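Translation initiation factor eif-2b-like protein (Chaetomium thermophilum, PDB 4ZEO) is the delta subunit of eIF2B, the decameric factor that exchanges GDP for GTP on eIF2, and probably acts in translation initiation as part of its regulatory subcomplex. Local coordinates at residues Val162-Ala167 and Tyr215-Arg220; Val271-Ala276 and Ile438-Glu442. All blocks are in the same frame, centred on the assembly; numbering follows the deposited sequence.

Contact 1 (Val162-Ala167 and Tyr215-Arg220); sequences VGQQMA and YLTECR
Gly163 faces Leu216, and Ala167 faces Cys219, across two helical segments that run nearly parallel, their axes 8.7 Å apart at closest approach and inclined by 17°. Gly163 has no side chain, and the partner helix brings three groups up to its backbone. The CD2 branch of Leu216 comes to 3.5 Å from Gly163 CA, Cys219 lays its CB 3.4 Å from Gly163 O, and the Tyr215 ring approaches obliquely, CE2 4.0 Å from Gly163 CA. With CG anti to the backbone N (chi1 171°), that ring leans toward helix 157-168, one face toward the Cys219 sulfur. Its OH meets the aliphatic CG of Gln164 at 3.7 Å while making a weak hydrogen bond to Leu160 O; the Gln164 amide is turned 76° from the ring plane. One turn further on, the methyl CB of Ala167 rests 3.5 Å from Cys219 O and 3.9 Å from Cys219 CB. Met166 sets its SD 4.4 Å from Leu216 CD2, and Arg220, the first residue past the end of helix 200-219, passes its aliphatic chain beside Met166 O. The contact is thus almost wholly van der Waals packing. Within the helical N-terminal part of the chain, helix 157-168 lies against the end of helix 200-219, and helix 174-191 packs on both through Ala180 touching Val162 and Thr181 against Met166 and Leu216.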
ATOM      1  N   VAL A 162       8.113 -15.744  -2.195  1.00 50.76           N
ATOM      2  CA  VAL A 162       7.295 -14.531  -2.201  1.00 48.05           C
ATOM      3  C   VAL A 162       6.334 -14.476  -3.393  1.00 47.79           C
ATOM      4  O   VAL A 162       5.168 -14.126  -3.228  1.00 48.15           O
ATOM      5  CB  VAL A 162       8.171 -13.261  -2.178  1.00 45.36           C
ATOM      6  CG1 VAL A 162       7.377 -12.030  -2.584  1.00 43.94           C
ATOM      7  CG2 VAL A 162       8.792 -13.086  -0.809  1.00 45.28           C
ATOM      8  N   GLY A 163       6.817 -14.831  -4.584  1.00 46.08           N
ATOM      9  CA  GLY A 163       5.990 -14.848  -5.778  1.00 44.02           C
ATOM     10  C   GLY A 163       4.857 -15.847  -5.676  1.00 46.73           C
ATOM     11  O   GLY A 163       3.712 -15.577  -6.068  1.00 46.98           O
ATOM     12  N   GLN A 164       5.165 -17.009  -5.121  1.00 48.83           N
ATOM     13  CA  GLN A 164       4.132 -18.009  -4.924  1.00 51.69           C
ATOM     14  C   GLN A 164       3.044 -17.435  -4.012  1.00 52.32           C
ATOM     15  O   GLN A 164       1.853 -17.622  -4.268  1.00 52.21           O
ATOM     16  CB  GLN A 164       4.722 -19.285  -4.341  1.00 54.08           C
ATOM     17  CG  GLN A 164       5.424 -20.127  -5.389  1.00 54.92           C
ATOM     18  CD  GLN A 164       6.422 -21.084  -4.800  1.00 57.95           C
ATOM     19  OE1 GLN A 164       6.454 -21.305  -3.590  1.00 60.57           O
ATOM     20  NE2 GLN A 164       7.237 -21.674  -5.656  1.00 58.73           N
ATOM     21  N   GLN A 165       3.456 -16.695  -2.981  1.00 52.84           N
ATOM     22  CA  GLN A 165       2.506 -16.054  -2.081  1.00 57.16           C
ATOM     23  C   GLN A 165       1.648 -15.028  -2.803  1.00 54.29           C
ATOM     24  O   GLN A 165       0.464 -14.910  -2.529  1.00 56.50           O
ATOM     25  CB  GLN A 165       3.243 -15.409  -0.926  1.00 61.14           C
ATOM     26  CG  GLN A 165       3.968 -16.407  -0.071  1.00 68.76           C
ATOM     27  CD  GLN A 165       4.869 -15.746   0.930  1.00 73.77           C
ATOM     28  OE1 GLN A 165       4.583 -14.657   1.425  1.00 80.03           O
ATOM     29  NE2 GLN A 165       5.981 -16.389   1.220  1.00 73.45           N
ATOM     30  N   MET A 166       2.238 -14.299  -3.743  1.00 50.45           N
ATOM     31  CA  MET A 166       1.475 -13.336  -4.537  1.00 48.33           C
ATOM     32  C   MET A 166       0.453 -14.027  -5.460  1.00 52.89           C
ATOM     33  O   MET A 166      -0.722 -13.660  -5.483  1.00 56.39           O
ATOM     34  CB  MET A 166       2.428 -12.456  -5.355  1.00 43.21           C
ATOM     35  CG  MET A 166       3.322 -11.576  -4.487  1.00 40.32           C
ATOM     36  SD  MET A 166       4.234 -10.370  -5.460  1.00 47.80           S
ATOM     37  CE  MET A 166       5.272  -9.626  -4.221  1.00 37.45           C
ATOM     38  N   ALA A 167       0.901 -15.055  -6.174  1.00 52.88           N
ATOM     39  CA  ALA A 167       0.052 -15.813  -7.091  1.00 56.95           C
ATOM     40  C   ALA A 167      -1.012 -16.631  -6.351  1.00 62.92           C
ATOM     41  O   ALA A 167      -2.089 -16.885  -6.880  1.00 65.06           O
ATOM     42  CB  ALA A 167       0.899 -16.701  -7.959  1.00 56.30           C
ATOM     43  N   TYR A 215      10.136 -13.139 -12.884  1.00 43.04           N
ATOM     44  CA  TYR A 215       9.407 -14.185 -12.226  1.00 42.45           C
ATOM     45  C   TYR A 215       8.215 -13.636 -11.439  1.00 41.23           C
ATOM     46  O   TYR A 215       7.108 -14.194 -11.497  1.00 41.70           O
ATOM     47  CB  TYR A 215      10.326 -14.977 -11.312  1.00 43.55           C
ATOM     48  CG  TYR A 215       9.566 -15.926 -10.448  1.00 46.93           C
ATOM     49  CD1 TYR A 215       9.068 -17.111 -10.968  1.00 50.44           C
ATOM     50  CD2 TYR A 215       9.298 -15.626  -9.119  1.00 45.95           C
ATOM     51  CE1 TYR A 215       8.354 -17.988 -10.183  1.00 51.39           C
ATOM     52  CE2 TYR A 215       8.577 -16.497  -8.327  1.00 47.61           C
ATOM     53  CZ  TYR A 215       8.106 -17.672  -8.864  1.00 50.16           C
ATOM     54  OH  TYR A 215       7.387 -18.538  -8.077  1.00 52.87           O
ATOM     55  N   LEU A 216       8.448 -12.565 -10.687  1.00 38.32           N
ATOM     56  CA  LEU A 216       7.395 -11.962  -9.883  1.00 38.50           C
ATOM     57  C   LEU A 216       6.246 -11.423 -10.743  1.00 41.67           C
ATOM     58  O   LEU A 216       5.062 -11.504 -10.355  1.00 43.14           O
ATOM     59  CB  LEU A 216       7.964 -10.842  -9.004  1.00 34.76           C
ATOM     60  CG  LEU A 216       8.829 -11.341  -7.849  1.00 33.43           C
ATOM     61  CD1 LEU A 216       9.519 -10.187  -7.133  1.00 31.98           C
ATOM     62  CD2 LEU A 216       7.986 -12.183  -6.894  1.00 33.24           C
ATOM     63  N   THR A 217       6.607 -10.867 -11.896  1.00 40.97           N
ATOM     64  CA  THR A 217       5.642 -10.341 -12.854  1.00 43.60           C
ATOM     65  C   THR A 217       4.777 -11.447 -13.415  1.00 47.53           C
ATOM     66  O   THR A 217       3.611 -11.242 -13.719  1.00 50.67           O
ATOM     67  CB  THR A 217       6.340  -9.610 -14.016  1.00 43.84           C
ATOM     68  OG1 THR A 217       7.119  -8.530 -13.493  1.00 42.65           O
ATOM     69  CG2 THR A 217       5.328  -9.047 -14.984  1.00 44.11           C
ATOM     70  N   GLU A 218       5.376 -12.612 -13.590  1.00 50.37           N
ATOM     71  CA  GLU A 218       4.664 -13.786 -14.065  1.00 55.40           C
ATOM     72  C   GLU A 218       3.636 -14.261 -13.039  1.00 55.50           C
ATOM     73  O   GLU A 218       2.536 -14.647 -13.420  1.00 57.01           O
ATOM     74  CB  GLU A 218       5.658 -14.902 -14.405  1.00 60.08           C
ATOM     75  CG  GLU A 218       6.294 -14.751 -15.795  1.00 64.37           C
ATOM     76  CD  GLU A 218       7.688 -15.383 -15.935  1.00 67.70           C
ATOM     77  OE1 GLU A 218       8.106 -16.222 -15.101  1.00 69.95           O
ATOM     78  OE2 GLU A 218       8.363 -15.041 -16.926  1.00 70.69           O
ATOM     79  N   CYS A 219       4.002 -14.226 -11.752  1.00 53.37           N
ATOM     80  CA  CYS A 219       3.112 -14.602 -10.644  1.00 54.00           C
ATOM     81  C   CYS A 219       1.913 -13.686 -10.539  1.00 53.04           C
ATOM     82  O   CYS A 219       0.801 -14.135 -10.293  1.00 54.81           O
ATOM     83  CB  CYS A 219       3.848 -14.597  -9.304  1.00 52.34           C
ATOM     84  SG  CYS A 219       5.144 -15.815  -9.177  1.00 51.60           S
ATOM     85  N   ARG A 220       2.167 -12.389 -10.663  1.00 51.58           N
ATOM     86  CA  ARG A 220       1.111 -11.394 -10.677  1.00 50.72           C
ATOM     87  C   ARG A 220       1.637 -10.099 -11.274  1.00 48.75           C
ATOM     88  O   ARG A 220       2.777  -9.725 -11.015  1.00 45.74           O
ATOM     89  CB  ARG A 220       0.580 -11.161  -9.261  1.00 50.77           C
ATOM     90  CG  ARG A 220      -0.636 -10.253  -9.202  1.00 52.52           C
ATOM     91  CD  ARG A 220      -1.142 -10.050  -7.792  1.00 53.50           C
ATOM     92  NE  ARG A 220      -2.142  -8.987  -7.768  1.00 55.75           N
ATOM     93  CZ  ARG A 220      -2.773  -8.561  -6.680  1.00 55.93           C
ATOM     94  NH1 ARG A 220      -2.521  -9.112  -5.499  1.00 55.74           N
ATOM     95  NH2 ARG A 220      -3.655  -7.576  -6.780  1.00 56.31           N
TER

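Contact 2 (Val271-Ala276 and Ile438-Glu442); sequences VIARNA and ITEIE
Asn275 and Glu442 meet with their side chains crossing at about a right angle, the amide and carboxylate planes 43° apart. The bond between them, from Asn275 ND2 to Glu442 OE1, is long at 3.3 Å but nearly straight, with an N-H...O angle of 169°. It leaves in the plane of the amide and arrives from above the carboxylate plane. ND2 also donates to a water 2.9 Å away, and this water in turn donates to Thr439 O and Ile441 O, so one amide nitrogen ties the helix both to a side chain and, through solvent, to the loop backbone. Were Asn275 replaced by an alanine, Glu442 OE1 would probably lose this donor and the water its link to the helix, leaving the carboxylate freer to turn. Val271 approaches Glu442 from the opposite direction: its CG1, anti to the backbone N (chi1 168°), touches both Glu440 O, at 3.6 Å, and the carboxylate carbon CD of Glu442. The loop follows edge strand 436-438 of the parallel, Rossmann-like sheet, and here it crosses the C-terminal part of the long helix 246-277, which leads into the first strand, 285-289. An ST turn, with Ile441 N donating to Thr439 OG1, bends the loop. Ile272 sets CG1 against the Thr439-Glu440 peptide link, 3.5 Å from both Thr439 C and Glu440 N. Further along the helix, Ile438 extends its CD1 to Ala276, 3.7 Å from Ala276 CA, while Leu391 of strand 387-391 touches Ile272, Ala276 and Ile438. Glu440 OE2 is hydrogen-bonded to Thr394 OG1, with a long, weak ion pair to Arg264.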
ATOM      1  N   VAL A 271       3.111   7.580  10.532  1.00 36.71           N
ATOM      2  CA  VAL A 271       2.900   8.991  10.270  1.00 37.63           C
ATOM      3  C   VAL A 271       1.528   9.247   9.669  1.00 39.34           C
ATOM      4  O   VAL A 271       0.816  10.140  10.134  1.00 43.20           O
ATOM      5  CB  VAL A 271       4.011   9.572   9.332  1.00 31.37           C
ATOM      6  CG1 VAL A 271       3.635  10.974   8.820  1.00 30.22           C
ATOM      7  CG2 VAL A 271       5.361   9.588  10.036  1.00 30.56           C
ATOM      8  N   ILE A 272       1.128   8.441   8.684  1.00 36.93           N
ATOM      9  CA  ILE A 272      -0.187   8.607   8.052  1.00 34.36           C
ATOM     10  C   ILE A 272      -1.313   8.403   9.077  1.00 34.68           C
ATOM     11  O   ILE A 272      -2.248   9.200   9.156  1.00 34.54           O
ATOM     12  CB  ILE A 272      -0.388   7.623   6.863  1.00 32.90           C
ATOM     13  CG1 ILE A 272       0.506   8.016   5.681  1.00 33.14           C
ATOM     14  CG2 ILE A 272      -1.839   7.616   6.404  1.00 29.22           C
ATOM     15  CD1 ILE A 272       0.581   6.955   4.566  1.00 31.06           C
ATOM     16  N   ALA A 273      -1.214   7.348   9.876  1.00 35.67           N
ATOM     17  CA  ALA A 273      -2.260   7.060  10.864  1.00 36.51           C
ATOM     18  C   ALA A 273      -2.325   8.186  11.889  1.00 40.57           C
ATOM     19  O   ALA A 273      -3.405   8.642  12.254  1.00 45.92           O
ATOM     20  CB  ALA A 273      -2.018   5.723  11.542  1.00 34.30           C
ATOM     21  N   ARG A 274      -1.163   8.657  12.327  1.00 38.22           N
ATOM     22  CA  ARG A 274      -1.125   9.725  13.313  1.00 38.75           C
ATOM     23  C   ARG A 274      -1.656  11.028  12.725  1.00 37.52           C
ATOM     24  O   ARG A 274      -2.466  11.713  13.328  1.00 36.70           O
ATOM     25  CB  ARG A 274       0.288   9.932  13.847  1.00 37.50           C
ATOM     26  CG  ARG A 274       0.389  11.151  14.710  1.00 40.22           C
ATOM     27  CD  ARG A 274       1.561  11.068  15.661  1.00 43.66           C
ATOM     28  NE  ARG A 274       1.587  12.223  16.546  1.00 46.97           N
ATOM     29  CZ  ARG A 274       2.468  12.412  17.525  1.00 49.70           C
ATOM     30  NH1 ARG A 274       3.415  11.518  17.766  1.00 51.05           N
ATOM     31  NH2 ARG A 274       2.402  13.503  18.266  1.00 51.47           N
ATOM     32  N   ASN A 275      -1.191  11.377  11.543  1.00 38.74           N
ATOM     33  CA  ASN A 275      -1.618  12.632  10.955  1.00 39.35           C
ATOM     34  C   ASN A 275      -3.090  12.580  10.517  1.00 40.06           C
ATOM     35  O   ASN A 275      -3.802  13.570  10.650  1.00 43.02           O
ATOM     36  CB  ASN A 275      -0.667  13.008   9.812  1.00 37.94           C
ATOM     37  CG  ASN A 275       0.697  13.441  10.329  1.00 38.92           C
ATOM     38  OD1 ASN A 275       0.928  13.442  11.539  1.00 40.74           O
ATOM     39  ND2 ASN A 275       1.613  13.774   9.424  1.00 38.58           N
ATOM     40  N   ALA A 276      -3.563  11.429  10.049  1.00 39.08           N
ATOM     41  CA  ALA A 276      -4.985  11.295   9.699  1.00 40.98           C
ATOM     42  C   ALA A 276      -5.898  11.346  10.940  1.00 43.62           C
ATOM     43  O   ALA A 276      -6.998  11.907  10.886  1.00 45.72           O
ATOM     44  CB  ALA A 276      -5.228  10.004   8.919  1.00 41.91           C
ATOM     45  N   ILE A 438      -3.944  12.006   2.233  1.00 32.08           N
ATOM     46  CA  ILE A 438      -2.908  12.132   3.246  1.00 31.46           C
ATOM     47  C   ILE A 438      -1.817  11.064   3.018  1.00 32.07           C
ATOM     48  O   ILE A 438      -2.102   9.870   3.018  1.00 34.45           O
ATOM     49  CB  ILE A 438      -3.477  11.974   4.658  1.00 33.55           C
ATOM     50  CG1 ILE A 438      -4.490  13.069   4.964  1.00 32.54           C
ATOM     51  CG2 ILE A 438      -2.358  11.994   5.704  1.00 35.26           C
ATOM     52  CD1 ILE A 438      -5.118  12.914   6.351  1.00 33.01           C
ATOM     53  N   THR A 439      -0.564  11.508   2.880  1.00 31.18           N
ATOM     54  CA  THR A 439       0.578  10.624   2.675  1.00 31.77           C
ATOM     55  C   THR A 439       1.519  10.785   3.860  1.00 34.28           C
ATOM     56  O   THR A 439       1.194  11.486   4.814  1.00 36.17           O
ATOM     57  CB  THR A 439       1.365  10.908   1.365  1.00 36.06           C
ATOM     58  OG1 THR A 439       2.139  12.109   1.506  1.00 38.13           O
ATOM     59  CG2 THR A 439       0.440  11.010   0.148  1.00 34.39           C
ATOM     60  N   GLU A 440       2.628  10.051   3.850  1.00 32.94           N
ATOM     61  CA  GLU A 440       3.628  10.169   4.897  1.00 33.06           C
ATOM     62  C   GLU A 440       4.428  11.500   4.802  1.00 43.53           C
ATOM     63  O   GLU A 440       5.219  11.815   5.700  1.00 44.61           O
ATOM     64  CB  GLU A 440       4.573   8.958   4.872  1.00 33.83           C
ATOM     65  CG  GLU A 440       5.623   8.946   3.761  1.00 34.26           C
ATOM     66  CD  GLU A 440       5.192   8.225   2.508  1.00 36.30           C
ATOM     67  OE1 GLU A 440       3.981   8.142   2.244  1.00 35.79           O
ATOM     68  OE2 GLU A 440       6.077   7.720   1.781  1.00 39.70           O
ATOM     69  N   ILE A 441       4.265  12.253   3.706  1.00 42.45           N
ATOM     70  CA  ILE A 441       4.986  13.513   3.550  1.00 43.74           C
ATOM     71  C   ILE A 441       4.458  14.574   4.519  1.00 43.44           C
ATOM     72  O   ILE A 441       3.285  14.861   4.525  1.00 40.61           O
ATOM     73  CB  ILE A 441       4.918  14.066   2.134  1.00 44.01           C
ATOM     74  CG1 ILE A 441       5.416  13.033   1.128  1.00 44.47           C
ATOM     75  CG2 ILE A 441       5.727  15.368   2.045  1.00 45.08           C
ATOM     76  CD1 ILE A 441       6.765  12.470   1.462  1.00 46.04           C
ATOM     77  N   GLU A 442       5.317  15.079   5.398  1.00 48.62           N
ATOM     78  CA  GLU A 442       4.925  16.112   6.352  1.00 50.91           C
ATOM     79  C   GLU A 442       5.352  17.528   5.996  1.00 57.28           C
ATOM     80  O   GLU A 442       4.667  18.487   6.342  1.00 59.89           O
ATOM     81  CB  GLU A 442       5.458  15.758   7.746  1.00 49.61           C
ATOM     82  CG  GLU A 442       4.721  14.577   8.372  1.00 46.27           C
ATOM     83  CD  GLU A 442       5.261  14.179   9.730  1.00 45.99           C
ATOM     84  OE1 GLU A 442       4.541  14.431  10.731  1.00 43.53           O
ATOM     85  OE2 GLU A 442       6.391  13.655   9.804  1.00 46.85           O
TER
HETATM   86  O   HOH W   1       1.282  13.611   6.544  1.00 42.58           O

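Contact 1 and contact 2 lie on opposite sides of the chain's centre, about 30 Å apart between centres and about 18 Å between nearest atoms, without touching. They follow in series along the chain: contact 1 closes within the N-terminal helices before contact 2 opens. Contact 1 pairs two helices of that helical part; contact 2, at the edge of the parallel sheet, connects the long helix 246-277 with the last strand's exit loop, joining the end of the modelled chain to the helix that leads into strand 285-289. Each is structural packing, and the two join different parts of the fold.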